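Side-chain contacts in CBS domain-containing protein CBSX2, chloroplastic (Arabidopsis thaliana, PDB 3SL7), which is a chloroplast CBS-pair protein that probably modulates plant development by regulating the thioredoxin system: residues V42-D45 / L49-V52; S54-L59 / E126-R131; L132-V135 / L141-I144. All coordinates share one frame; numbering follows the deposited sequence.

Contact 1. Residues V42-D45 / L49-V52; sequences VIDD and LVGV
Val42 meets Gly51 and Val50 together, its side chain lying mainly on the bulged main chain of the neighbouring strand. CB of Val42 rests 3.5 Å from Gly51 O. Val42 CG1, anti to the backbone N (chi1 -169°), touches Val50 CG2 at 3.8 Å, the two valines crossing at about a right angle. Val42 CG2 lies beside its own backbone N and packs on the Gly51 carbonyl, 3.8 Å from Gly51 C. With no CB on Gly51, the valine can settle on the bare main chain. Val42 O takes two donors: Val50 N at 2.8 Å, nearly straight, and Gly51 N at 3.2 Å, more bent. Val42 N donates to Gly51 O at 2.6 Å. Val50 CG1 also touches the backbone and CB of Asp44, whose OD1 is bonded to the backbone N of Asn46 and Thr48 in the turn. Leu49, paired with Ile43, leans CD2 to 3.4 Å from Val42 O, and its side chain also packs on Pro133 and Val135 of the second CBS domain. Two residues facing one make a classic beta bulge, here in the antiparallel hairpin of the first CBS domain.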
loop_
_atom_site.group_PDB
_atom_site.type_symbol
_atom_site.label_atom_id
_atom_site.label_comp_id
_atom_site.label_asym_id
_atom_site.label_seq_id
_atom_site.Cartn_x
_atom_site.Cartn_y
_atom_site.Cartn_z
ATOM N N VAL A 42 -8.379 12.161 -7.578
ATOM C CA VAL A 42 -9.696 12.404 -8.133
ATOM C C VAL A 42 -9.568 13.356 -9.311
ATOM O O VAL A 42 -8.972 14.428 -9.185
ATOM C CB VAL A 42 -10.630 13.012 -7.071
ATOM C CG1 VAL A 42 -12.082 13.012 -7.560
ATOM C CG2 VAL A 42 -10.506 12.218 -5.740
ATOM N N ILE A 43 -10.110 12.960 -10.454
ATOM C CA ILE A 43 -10.097 13.797 -11.643
ATOM C C ILE A 43 -11.520 14.140 -12.057
ATOM O O ILE A 43 -12.474 13.534 -11.560
ATOM C CB ILE A 43 -9.435 13.067 -12.825
ATOM C CG1 ILE A 43 -10.141 11.725 -13.070
ATOM C CG2 ILE A 43 -7.965 12.849 -12.547
ATOM C CD1 ILE A 43 -9.835 11.111 -14.418
ATOM N N ASP A 44 -11.670 15.113 -12.956
ATOM C CA ASP A 44 -12.959 15.330 -13.586
ATOM C C ASP A 44 -12.971 14.626 -14.925
ATOM O O ASP A 44 -12.019 13.922 -15.277
ATOM C CB ASP A 44 -13.302 16.814 -13.723
ATOM C CG ASP A 44 -12.384 17.555 -14.684
ATOM O OD1 ASP A 44 -11.623 16.903 -15.437
ATOM O OD2 ASP A 44 -12.443 18.807 -14.701
ATOM N N ASP A 45 -14.043 14.826 -15.679
ATOM C CA ASP A 45 -14.239 14.130 -16.945
ATOM C C ASP A 45 -13.098 14.351 -17.952
ATOM O O ASP A 45 -12.891 13.534 -18.852
ATOM C CB ASP A 45 -15.601 14.506 -17.549
ATOM C CG ASP A 45 -16.778 13.989 -16.719
ATOM O OD1 ASP A 45 -16.592 13.024 -15.944
ATOM O OD2 ASP A 45 -17.892 14.543 -16.850
ATOM N N LEU A 49 -6.932 17.194 -12.553
ATOM C CA LEU A 49 -6.805 16.737 -11.174
ATOM C C LEU A 49 -7.618 17.685 -10.305
ATOM O O LEU A 49 -7.385 18.891 -10.316
ATOM C CB LEU A 49 -5.331 16.752 -10.770
ATOM C CG LEU A 49 -4.825 16.135 -9.462
ATOM C CD1 LEU A 49 -4.928 17.116 -8.339
ATOM C CD2 LEU A 49 -5.560 14.849 -9.140
ATOM N N VAL A 50 -8.605 17.160 -9.585
ATOM C CA VAL A 50 -9.450 18.021 -8.756
ATOM C C VAL A 50 -9.311 17.750 -7.258
ATOM O O VAL A 50 -9.721 18.564 -6.428
ATOM C CB VAL A 50 -10.931 17.948 -9.174
ATOM C CG1 VAL A 50 -11.075 18.280 -10.652
ATOM C CG2 VAL A 50 -11.526 16.568 -8.849
ATOM N N GLY A 51 -8.723 16.612 -6.915
ATOM C CA GLY A 51 -8.565 16.254 -5.524
ATOM C C GLY A 51 -7.916 14.909 -5.329
ATOM O O GLY A 51 -7.476 14.264 -6.277
ATOM N N VAL A 52 -7.827 14.511 -4.070
ATOM C CA VAL A 52 -7.323 13.202 -3.705
ATOM C C VAL A 52 -8.238 12.675 -2.612
ATOM O O VAL A 52 -8.858 13.451 -1.882
ATOM C CB VAL A 52 -5.868 13.272 -3.176
ATOM C CG1 VAL A 52 -4.919 13.803 -4.276
ATOM C CG2 VAL A 52 -5.793 14.159 -1.942
#

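Contact 2. Residues S54-L59 / E126-R131; sequences SDYDLL and ETKFRR. With ACT (acetate ion), chain C.
Ser54 OG, set at the edge of the Phe129 ring 3.3 Å from Phe129 CD1, also binds a water at 2.9 Å. That water accepts a hydrogen bond from Arg131 NH1, so it bridges the start of helix 55-58 to Arg131 of 126-131. Arg131 NH1 lies 3.6 Å above the plane of the Phe129 ring, offset toward its rim, while Arg131 NH2 is bonded to Thr38 OG1. Arg131 NE makes two weak bonds to an acetate ion, probably from the crystallisation liquor, which sits at the guanidinium edge. Tyr56 has CG between its backbone N and carbonyl carbon (chi1 53°), which folds the ring back over Ser54, whose CB sits against the ring centre. The phenol OH of Tyr56 thereby comes 3.7 Å from Phe129 N. Lys128 comes from the opposite direction, its CG 3.8 Å from Tyr56 OH. A leucine in place of Tyr56 would probably take away the flat ring that covers Ser54 CB and the hydroxyl that reaches toward Phe129 N, opening a gap there. Ser54 N is held by Asp57 OD2 at 2.9 Å, and Thr127 OG1 accepts from Phe129 N in an ST turn. Between the two CBS domains the contact thus combines packing with a polar link that runs through the water, while the acetate suggests that Arg131 can receive an anion.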
loop_
_atom_site.group_PDB
_atom_site.type_symbol
_atom_site.label_atom_id
_atom_site.label_comp_id
_atom_site.label_asym_id
_atom_site.label_seq_id
_atom_site.Cartn_x
_atom_site.Cartn_y
_atom_site.Cartn_z
ATOM N N SER A 54 -8.631 9.222 0.304
ATOM C CA SER A 54 -7.993 8.069 0.909
ATOM C C SER A 54 -8.981 7.144 1.568
ATOM O O SER A 54 -10.134 7.520 1.783
ATOM C CB SER A 54 -7.004 8.536 1.968
ATOM O OG SER A 54 -6.002 9.326 1.373
ATOM N N ASP A 55 -8.521 5.940 1.911
ATOM C CA ASP A 55 -9.354 5.010 2.672
ATOM C C ASP A 55 -9.860 5.658 3.966
ATOM O O ASP A 55 -11.005 5.464 4.339
ATOM C CB ASP A 55 -8.624 3.688 2.963
ATOM C CG ASP A 55 -7.195 3.890 3.460
ATOM O OD1 ASP A 55 -6.816 5.027 3.814
ATOM O OD2 ASP A 55 -6.448 2.892 3.506
ATOM N N TYR A 56 -9.013 6.447 4.626
ATOM C CA TYR A 56 -9.398 7.121 5.868
ATOM C C TYR A 56 -10.511 8.157 5.663
ATOM O O TYR A 56 -11.221 8.508 6.605
ATOM C CB TYR A 56 -8.175 7.737 6.591
ATOM C CG TYR A 56 -7.301 8.654 5.763
ATOM C CD1 TYR A 56 -6.016 8.275 5.385
ATOM C CD2 TYR A 56 -7.751 9.909 5.364
ATOM C CE1 TYR A 56 -5.209 9.121 4.628
ATOM C CE2 TYR A 56 -6.951 10.755 4.603
ATOM C CZ TYR A 56 -5.683 10.359 4.242
ATOM O OH TYR A 56 -4.892 11.203 3.486
ATOM N N ASP A 57 -10.674 8.634 4.435
ATOM C CA ASP A 57 -11.757 9.561 4.119
ATOM C C ASP A 57 -13.037 8.793 3.854
ATOM O O ASP A 57 -14.108 9.169 4.321
ATOM C CB ASP A 57 -11.422 10.380 2.874
ATOM C CG ASP A 57 -10.209 11.264 3.058
ATOM O OD1 ASP A 57 -10.092 11.897 4.128
ATOM O OD2 ASP A 57 -9.378 11.326 2.121
ATOM N N LEU A 58 -12.916 7.717 3.083
ATOM C CA LEU A 58 -14.065 6.933 2.660
ATOM C C LEU A 58 -14.685 6.135 3.810
ATOM O O LEU A 58 -15.875 5.836 3.788
ATOM C CB LEU A 58 -13.662 5.999 1.516
ATOM C CG LEU A 58 -13.120 6.676 0.256
ATOM C CD1 LEU A 58 -12.546 5.646 -0.698
ATOM C CD2 LEU A 58 -14.215 7.505 -0.423
ATOM N N LEU A 59 -13.888 5.804 4.824
ATOM C CA LEU A 59 -14.382 4.979 5.930
ATOM C C LEU A 59 -14.367 5.710 7.268
ATOM O O LEU A 59 -14.217 5.094 8.315
ATOM C CB LEU A 59 -13.570 3.685 6.037
ATOM C CG LEU A 59 -13.779 2.722 4.868
ATOM C CD1 LEU A 59 -12.747 1.618 4.898
ATOM C CD2 LEU A 59 -15.194 2.155 4.883
ATOM N N GLU A 126 5.071 16.041 3.522
ATOM C CA GLU A 126 4.338 17.172 4.081
ATOM C C GLU A 126 2.838 17.099 3.798
ATOM O O GLU A 126 2.064 17.900 4.323
ATOM C CB GLU A 126 4.932 18.506 3.608
ATOM C CG GLU A 126 6.319 18.802 4.179
ATOM C CD GLU A 126 6.943 20.072 3.609
ATOM O OE1 GLU A 126 6.226 20.850 2.942
ATOM O OE2 GLU A 126 8.157 20.289 3.827
ATOM N N THR A 127 2.431 16.126 2.983
ATOM C CA THR A 127 1.017 15.924 2.670
ATOM C C THR A 127 0.498 14.641 3.326
ATOM O O THR A 127 1.182 13.616 3.279
ATOM C CB THR A 127 0.800 15.848 1.147
ATOM O OG1 THR A 127 -0.559 15.485 0.874
ATOM C CG2 THR A 127 1.717 14.803 0.531
ATOM N N LYS A 128 -0.691 14.690 3.938
ATOM C CA LYS A 128 -1.241 13.500 4.596
ATOM C C LYS A 128 -1.469 12.394 3.573
ATOM O O LYS A 128 -1.374 11.207 3.885
ATOM C CB LYS A 128 -2.537 13.807 5.361
ATOM C CG LYS A 128 -2.893 12.729 6.381
ATOM C CD LYS A 128 -4.150 13.059 7.177
ATOM C CE LYS A 128 -5.403 12.717 6.398
ATOM N NZ LYS A 128 -6.587 12.638 7.296
ATOM N N PHE A 129 -1.731 12.796 2.332
ATOM C CA PHE A 129 -1.911 11.848 1.245
ATOM C C PHE A 129 -0.644 11.029 0.968
ATOM O O PHE A 129 -0.727 9.920 0.446
ATOM C CB PHE A 129 -2.372 12.588 -0.005
ATOM C CG PHE A 129 -2.954 11.696 -1.053
ATOM C CD1 PHE A 129 -4.001 10.837 -0.744
ATOM C CD2 PHE A 129 -2.478 11.733 -2.349
ATOM C CE1 PHE A 129 -4.548 10.013 -1.708
ATOM C CE2 PHE A 129 -3.017 10.912 -3.328
ATOM C CZ PHE A 129 -4.056 10.046 -3.008
ATOM N N ARG A 130 0.522 11.571 1.322
ATOM C CA ARG A 130 1.793 10.855 1.152
ATOM C C ARG A 130 2.073 10.410 -0.290
ATOM O O ARG A 130 2.837 9.477 -0.533
ATOM C CB ARG A 130 1.841 9.640 2.069
ATOM C CG ARG A 130 1.774 9.976 3.554
ATOM C CD ARG A 130 3.105 10.499 4.075
ATOM N NE ARG A 130 3.887 9.442 4.709
ATOM C CZ ARG A 130 3.808 9.135 6.000
ATOM N NH1 ARG A 130 2.985 9.809 6.791
ATOM N NH2 ARG A 130 4.552 8.157 6.501
ATOM N N ARG A 131 1.416 11.056 -1.238
ATOM C CA ARG A 131 1.754 10.931 -2.652
ATOM C C ARG A 131 1.585 12.319 -3.231
ATOM O O ARG A 131 0.876 13.138 -2.657
ATOM C CB ARG A 131 0.798 9.978 -3.363
ATOM C CG ARG A 131 0.545 8.681 -2.641
ATOM C CD ARG A 131 -0.721 8.040 -3.178
ATOM N NE ARG A 131 -0.979 6.733 -2.584
ATOM C CZ ARG A 131 -1.651 6.539 -1.452
ATOM N NH1 ARG A 131 -2.128 7.570 -0.769
ATOM N NH2 ARG A 131 -1.842 5.310 -0.999
HETATM C C ACT C . -0.195 4.518 -5.058
HETATM O O ACT C . 0.315 4.028 -4.030
HETATM O OXT ACT C . -1.008 5.443 -4.856
HETATM C CH3 ACT C . 0.154 4.037 -6.441
HETATM O O HOH W 1 -3.587 7.820 2.063
#

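Contact 3. Residues L132-V135 / L141-I144; sequences LPVV and LIGI
Val134 puts CG1 anti to its backbone N (chi1 -169°), and Ile142 holds CG1 between its own N and carbonyl carbon (chi1 58°), which brings the two CG1 atoms to 4.1 Å with the side chains at about a right angle. They belong to a classic beta bulge in the antiparallel hairpin of the second CBS domain, where Ile142 and Gly143 both face Val134. Val134 O is gripped twice, by Ile142 N at 2.7 Å in an almost straight bond (172°) and by Gly143 N in a longer, more bent one. Val134 N returns a bond to Gly143 O. Because Gly143 has no side chain, Val134 CG2 can lie on its carbonyl carbon, Gly143 C, at 3.7 Å. Ile142 CD1 runs on to the carbonyl of Val135. The other face carries Pro133, Val135, Leu141 and Ile144. There Leu141 CD1 touches both Val134 O and Pro133 CB, 3.9 Å from Pro133 CB. Leu141 itself packs on Leu16 and Val18. At the far end of the pairing, Ile144 CG1 is 3.5 Å from Leu132 O, the same oxygen that receives a CA-H...O contact from Ile144 CA at 3.4 Å.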
loop_
_atom_site.group_PDB
_atom_site.type_symbol
_atom_site.label_atom_id
_atom_site.label_comp_id
_atom_site.label_asym_id
_atom_site.label_seq_id
_atom_site.Cartn_x
_atom_site.Cartn_y
_atom_site.Cartn_z
ATOM N N LEU A 132 2.226 12.581 -4.365
ATOM C CA LEU A 132 2.079 13.849 -5.049
ATOM C C LEU A 132 1.584 13.575 -6.448
ATOM O O LEU A 132 2.291 12.970 -7.239
ATOM C CB LEU A 132 3.409 14.597 -5.112
ATOM C CG LEU A 132 3.975 14.986 -3.752
ATOM C CD1 LEU A 132 5.438 15.423 -3.884
ATOM C CD2 LEU A 132 3.133 16.093 -3.140
ATOM N N PRO A 133 0.344 13.985 -6.740
ATOM C CA PRO A 133 -0.109 13.888 -8.124
ATOM C C PRO A 133 0.854 14.705 -8.986
ATOM O O PRO A 133 1.359 15.735 -8.535
ATOM C CB PRO A 133 -1.486 14.552 -8.091
ATOM C CG PRO A 133 -1.956 14.393 -6.662
ATOM C CD PRO A 133 -0.689 14.531 -5.845
ATOM N N VAL A 134 1.123 14.245 -10.195
ATOM C CA VAL A 134 1.955 15.023 -11.121
ATOM C C VAL A 134 1.033 15.525 -12.212
ATOM O O VAL A 134 0.288 14.747 -12.814
ATOM C CB VAL A 134 3.078 14.176 -11.724
ATOM C CG1 VAL A 134 4.090 15.069 -12.476
ATOM C CG2 VAL A 134 3.778 13.388 -10.634
ATOM N N VAL A 135 1.061 16.832 -12.447
ATOM C CA VAL A 135 0.233 17.427 -13.474
ATOM C C VAL A 135 1.053 18.056 -14.601
ATOM O O VAL A 135 2.249 18.335 -14.453
ATOM C CB VAL A 135 -0.719 18.483 -12.875
ATOM C CG1 VAL A 135 -1.623 17.840 -11.811
ATOM C CG2 VAL A 135 0.074 19.627 -12.274
ATOM N N LEU A 141 -3.849 15.334 -14.801
ATOM C CA LEU A 141 -3.093 14.324 -14.081
ATOM C C LEU A 141 -2.265 13.504 -15.063
ATOM O O LEU A 141 -2.823 12.871 -15.952
ATOM C CB LEU A 141 -4.061 13.394 -13.361
ATOM C CG LEU A 141 -3.407 12.293 -12.549
ATOM C CD1 LEU A 141 -2.547 12.936 -11.481
ATOM C CD2 LEU A 141 -4.484 11.395 -11.921
ATOM N N ILE A 142 -0.944 13.513 -14.916
ATOM C CA ILE A 142 -0.110 12.748 -15.844
ATOM C C ILE A 142 0.684 11.670 -15.126
ATOM O O ILE A 142 1.297 10.805 -15.743
ATOM C CB ILE A 142 0.833 13.646 -16.670
ATOM C CG1 ILE A 142 1.748 14.461 -15.757
ATOM C CG2 ILE A 142 0.035 14.563 -17.581
ATOM C CD1 ILE A 142 2.846 15.238 -16.526
ATOM N N GLY A 143 0.658 11.711 -13.802
ATOM C CA GLY A 143 1.337 10.694 -13.039
ATOM C C GLY A 143 1.167 10.926 -11.561
ATOM O O GLY A 143 0.499 11.859 -11.129
ATOM N N ILE A 144 1.793 10.075 -10.772
ATOM C CA ILE A 144 1.820 10.301 -9.352
ATOM C C ILE A 144 3.196 9.917 -8.833
ATOM O O ILE A 144 3.817 8.981 -9.336
ATOM C CB ILE A 144 0.652 9.530 -8.632
ATOM C CG1 ILE A 144 0.473 10.015 -7.203
ATOM C CG2 ILE A 144 0.870 8.019 -8.648
ATOM C CD1 ILE A 144 -0.903 9.674 -6.636
#

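Along the chain the contacts come in series. Contact 1 is the hairpin 39-43/49-54 of the first CBS domain, contact 3 its counterpart 131-135/141-146 in the second, and contact 2 ties helix 55-58, which directly follows strand 49-54, to the loop before strand 131-135. Centres of contacts 1 and 3 are about 11 Å apart, and the centre of contact 2 lies about 14 and 15 Å from them. The two hairpins belong to different sheets whose side chains pack together, Val52 on Pro133 and Ile43 on Leu141. Phe129 links all three, touching Val52 and Ile144. The matching bulges are consistent with the repeated CBS unit, joined as a CBS pair.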